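Local coordinates for protein versicolorin reductase (Brucella melitensis, PDB 4NIM) that probably catalyses NAD(P)(H)-dependent reduction of a carbonyl or oxidation of an alcohol, as a short-chain dehydrogenase/reductase with a Rossmann fold, at residues 103-109 and 161-166; 143-147 and 187-191. All blocks are in the same frame, centred on the assembly; numbering follows the deposited sequence.

Contact 1: residues 103-109 and 161-166; sequences LTDRGTI and PFIAAY
The ring of Y166 meets L103 O and T104, and G107 pairs with F162 and A164, where the loop after strand 96-99 of a Rossmann fold passes the start of helix 164-183. Y166 lies in the YxxxK sequence that in short-chain dehydrogenases usually holds the catalytic tyrosine. Its ring turns an edge to the loop: L103 O lies in the ring plane, 3.3 Å from CD1, where weakly positive C-H groups suit a carbonyl oxygen. CG anti to the backbone N (chi1 166°) sends the ring alongside T104, whose methyl CG2 touches CE1, while OH makes a weak hydrogen bond to S153.

F162 takes part through its carbonyl oxygen and the edge of its ring. G107 N donates to F162 O (2.8 Å) and A164 N to G107 O; the bonds flank I163, making a single beta bridge between it and G107. Glycine readily takes up this extended backbone (phi 169°), as other residues seldom do. R106 CG meets the F162 ring edge at CD1 (4.2 Å) and packs on I163 CG2. One water accepts from Y166 N and donates to D105 O; another, accepting from A165 N, lies 2.7 Å from G107 O, which takes a second hydrogen bond.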
# COMPACT_ATOMS: atom_id res chain seq x y z
N LEU A 103 -9.70 1.51 1.59
CA LEU A 103 -11.12 1.58 1.47
C LEU A 103 -11.45 2.82 0.67
O LEU A 103 -10.80 3.85 0.82
CB LEU A 103 -11.77 1.78 2.83
CG LEU A 103 -12.07 0.66 3.77
CD1 LEU A 103 -12.84 1.26 4.97
CD2 LEU A 103 -12.86 -0.43 3.07
N THR A 104 -12.52 2.74 -0.10
CA THR A 104 -12.95 3.87 -0.89
C THR A 104 -14.41 4.31 -0.61
O THR A 104 -15.07 4.87 -1.48
CB THR A 104 -12.83 3.52 -2.38
OG1 THR A 104 -13.69 2.42 -2.63
CG2 THR A 104 -11.39 3.15 -2.76
N ASP A 105 -14.91 4.07 0.60
CA ASP A 105 -16.22 4.57 1.03
C ASP A 105 -16.38 6.06 0.72
O ASP A 105 -15.48 6.86 0.96
CB ASP A 105 -16.45 4.39 2.54
CG ASP A 105 -16.52 2.93 2.97
OD1 ASP A 105 -15.75 2.13 2.40
OD2 ASP A 105 -17.35 2.59 3.85
N ARG A 106 -17.58 6.39 0.24
CA ARG A 106 -17.94 7.72 -0.21
C ARG A 106 -18.72 8.51 0.82
O ARG A 106 -19.39 7.94 1.66
CB ARG A 106 -18.81 7.59 -1.48
CG ARG A 106 -17.99 7.03 -2.65
CD ARG A 106 -18.83 6.44 -3.77
NE ARG A 106 -19.56 5.31 -3.18
CZ ARG A 106 -20.88 5.14 -3.14
NH1 ARG A 106 -21.71 5.98 -3.76
NH2 ARG A 106 -21.37 4.09 -2.49
N GLY A 107 -18.69 9.82 0.68
CA GLY A 107 -19.46 10.70 1.50
C GLY A 107 -19.02 12.12 1.29
O GLY A 107 -17.82 12.40 1.07
N THR A 108 -19.97 13.05 1.40
CA THR A 108 -19.64 14.47 1.37
C THR A 108 -19.35 15.00 2.77
O THR A 108 -19.63 14.32 3.81
CB THR A 108 -20.79 15.32 0.80
OG1 THR A 108 -21.88 15.31 1.72
CG2 THR A 108 -21.26 14.81 -0.55
N ILE A 109 -18.86 16.25 2.80
CA ILE A 109 -18.63 16.94 4.07
C ILE A 109 -19.94 17.06 4.85
O ILE A 109 -19.92 17.13 6.06
CB ILE A 109 -17.93 18.32 3.88
CG1 ILE A 109 -17.51 18.94 5.23
CG2 ILE A 109 -18.84 19.30 3.17
CD1 ILE A 109 -16.54 18.11 6.01
N PRO A 161 -15.51 16.17 -4.07
CA PRO A 161 -16.47 16.41 -2.98
C PRO A 161 -17.21 15.17 -2.53
O PRO A 161 -17.65 15.13 -1.41
CB PRO A 161 -17.44 17.43 -3.57
CG PRO A 161 -16.71 18.09 -4.66
CD PRO A 161 -15.73 17.06 -5.21
N PHE A 162 -17.25 14.12 -3.38
CA PHE A 162 -18.05 12.93 -3.08
C PHE A 162 -17.29 11.95 -2.20
O PHE A 162 -17.86 10.96 -1.73
CB PHE A 162 -18.63 12.27 -4.34
CG PHE A 162 -17.60 11.65 -5.22
CD1 PHE A 162 -17.24 10.33 -5.07
CD2 PHE A 162 -17.00 12.39 -6.23
CE1 PHE A 162 -16.29 9.76 -5.89
CE2 PHE A 162 -16.03 11.81 -7.05
CZ PHE A 162 -15.66 10.50 -6.85
N ILE A 163 -16.01 12.25 -1.94
CA ILE A 163 -15.14 11.44 -1.12
C ILE A 163 -14.30 12.26 -0.14
O ILE A 163 -13.09 12.04 -0.00
CB ILE A 163 -14.23 10.52 -1.99
CG1 ILE A 163 -13.71 11.24 -3.25
CG2 ILE A 163 -14.90 9.21 -2.33
CD1 ILE A 163 -12.82 10.35 -4.10
N ALA A 164 -14.94 13.14 0.65
CA ALA A 164 -14.18 14.05 1.47
C ALA A 164 -13.26 13.38 2.45
O ALA A 164 -12.08 13.76 2.53
CB ALA A 164 -15.09 15.06 2.20
N ALA A 165 -13.78 12.47 3.27
CA ALA A 165 -12.96 11.87 4.32
C ALA A 165 -11.87 10.97 3.71
O ALA A 165 -10.72 10.93 4.22
CB ALA A 165 -13.82 11.05 5.29
N TYR A 166 -12.23 10.31 2.62
CA TYR A 166 -11.27 9.45 1.88
C TYR A 166 -10.06 10.27 1.46
O TYR A 166 -8.92 9.88 1.69
CB TYR A 166 -11.91 8.84 0.64
CG TYR A 166 -10.96 8.20 -0.37
CD1 TYR A 166 -10.59 6.92 -0.26
CD2 TYR A 166 -10.44 8.96 -1.43
CE1 TYR A 166 -9.75 6.31 -1.22
CE2 TYR A 166 -9.55 8.43 -2.34
CZ TYR A 166 -9.23 7.11 -2.24
OH TYR A 166 -8.37 6.64 -3.18
O HOH W 1 -15.01 9.65 1.56
O HOH W 2 -16.43 11.34 3.16
O HOH W 3 -18.16 17.31 0.36

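Contact 2: residues 143-147 and 187-191; sequences RVEGA and NRIRV
E145 and R188 meet through their charges. E145 OE2 is 2.7 Å from R188 NH1, yet it sits over one face of the guanidinium group, with the carboxylate and guanidinium planes 59° apart, so the salt bridge is electrostatic and no N-H is aimed at the oxygen. R188 bends at chi3 (-96°), which folds the guanidinium back over the end of the extended glutamate. Long, flexible chains suit both residues at this exposed place, where their methylenes also pack: E145 CG lies 3.9 Å from R188 CB.

The backbone supplies the direct hydrogen bond. R190 N donates to G146 O at 2.9 Å, nearly straight at 168°, and the same oxygen takes a CA-H...O contact from I189. A147 CA makes a similar contact with R190 O. Three waters extend the join: one donates to both V144 O and N187 O, another accepts from R190 NE and donates to E145 O, and a third lies between E145 OE1 and R188 O.

I189 packs its branches against the backbone: CG2 lies 3.8 Å from G146 O and CG1 beside V144 O. Beyond the contact its side chain touches F139 of helix 114-142, a buried, nonpolar setting that suits isoleucine. With no side chain, G146 keeps clear of I189 CG2 beside it. A147, a small residue, has its CB 4.0 Å from R190 NH2, while the guanidinium itself is held chiefly by M252 O through NH1.

E145 is the centre of an inverse gamma turn that leads into strand 147-153. A147 then pairs in parallel with R190, beginning the neighbouring strands 147-153 and 190-196 of the seven-stranded parallel sheet of the Rossmann fold.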
# COMPACT_ATOMS: atom_id res chain seq x y z
N ARG A 143 19.08 -5.41 10.79
CA ARG A 143 19.99 -4.53 10.02
C ARG A 143 19.67 -4.61 8.56
O ARG A 143 20.57 -4.78 7.73
CB ARG A 143 21.48 -4.94 10.25
N VAL A 144 18.39 -4.57 8.25
CA VAL A 144 17.90 -4.68 6.86
C VAL A 144 17.68 -3.30 6.26
O VAL A 144 17.05 -2.44 6.89
CB VAL A 144 16.54 -5.42 6.83
CG1 VAL A 144 15.99 -5.62 5.42
CG2 VAL A 144 16.68 -6.77 7.51
N GLU A 145 18.14 -3.09 5.03
CA GLU A 145 17.83 -1.85 4.31
C GLU A 145 16.45 -2.03 3.72
O GLU A 145 16.29 -2.21 2.52
CB GLU A 145 18.88 -1.55 3.24
CG GLU A 145 20.26 -1.39 3.83
CD GLU A 145 21.31 -0.78 2.87
OE1 GLU A 145 20.99 -0.35 1.76
OE2 GLU A 145 22.46 -0.67 3.30
N GLY A 146 15.43 -1.94 4.58
CA GLY A 146 14.06 -2.22 4.19
C GLY A 146 13.51 -1.24 3.18
O GLY A 146 14.05 -0.16 2.99
N ALA A 147 12.45 -1.64 2.51
CA ALA A 147 11.76 -0.77 1.55
C ALA A 147 10.28 -0.90 1.83
O ALA A 147 9.77 -2.01 2.02
CB ALA A 147 12.10 -1.12 0.12
N ASN A 187 19.06 4.91 8.69
CA ASN A 187 18.88 3.47 8.67
C ASN A 187 18.93 2.87 7.27
O ASN A 187 19.06 1.64 7.15
CB ASN A 187 17.55 3.07 9.28
CG ASN A 187 17.36 3.61 10.64
OD1 ASN A 187 17.08 4.81 10.80
ND2 ASN A 187 17.49 2.75 11.67
N ARG A 188 18.83 3.70 6.24
CA ARG A 188 18.73 3.22 4.86
C ARG A 188 17.47 2.37 4.68
O ARG A 188 17.45 1.40 3.89
CB ARG A 188 20.02 2.49 4.43
CG ARG A 188 21.21 3.43 4.39
CD ARG A 188 22.46 2.78 3.78
NE ARG A 188 23.34 2.26 4.82
CZ ARG A 188 24.34 1.40 4.63
NH1 ARG A 188 24.64 0.96 3.40
NH2 ARG A 188 25.06 0.99 5.67
N ILE A 189 16.43 2.74 5.44
CA ILE A 189 15.11 2.21 5.24
C ILE A 189 14.37 3.21 4.38
O ILE A 189 14.26 4.41 4.77
CB ILE A 189 14.34 1.98 6.55
CG1 ILE A 189 15.06 0.96 7.41
CG2 ILE A 189 12.91 1.54 6.23
CD1 ILE A 189 14.64 0.94 8.89
N ARG A 190 13.84 2.75 3.23
CA ARG A 190 13.30 3.68 2.24
C ARG A 190 11.80 3.57 2.27
O ARG A 190 11.29 2.47 2.44
CB ARG A 190 13.82 3.36 0.85
CG ARG A 190 15.32 3.47 0.81
CD ARG A 190 15.86 3.25 -0.58
NE ARG A 190 15.44 1.98 -1.16
CZ ARG A 190 14.58 1.83 -2.16
NH1 ARG A 190 13.99 2.87 -2.76
NH2 ARG A 190 14.35 0.60 -2.65
N VAL A 191 11.13 4.71 2.25
CA VAL A 191 9.66 4.79 2.29
C VAL A 191 9.16 5.75 1.21
O VAL A 191 9.42 6.95 1.27
CB VAL A 191 9.15 5.26 3.65
CG1 VAL A 191 7.63 5.05 3.75
CG2 VAL A 191 9.88 4.53 4.79
O HOH W 4 18.46 -0.68 8.55
O HOH W 5 16.30 -0.20 0.60
O HOH W 6 18.45 1.25 1.07

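Overall arrangement
From the N terminus, the chain leaves strand 96-99 into 103-109, runs through helix 114-142 to 143-147, follows strand 147-153 to 161-166, and then takes helix 164-183 to 187-191. The first segment of contact 2 therefore falls inside the loop closed by contact 1, and the two contacts cross rather than nest. Contact 1 joins the loop beyond strand 96-99 to the start of helix 164-183; contact 2 brings together the starts of strands 147-153 and 190-196. They lie on opposite sides of the chain's centre, their own centres 33 Å apart, linked lengthwise by both helices and by strand 147-153.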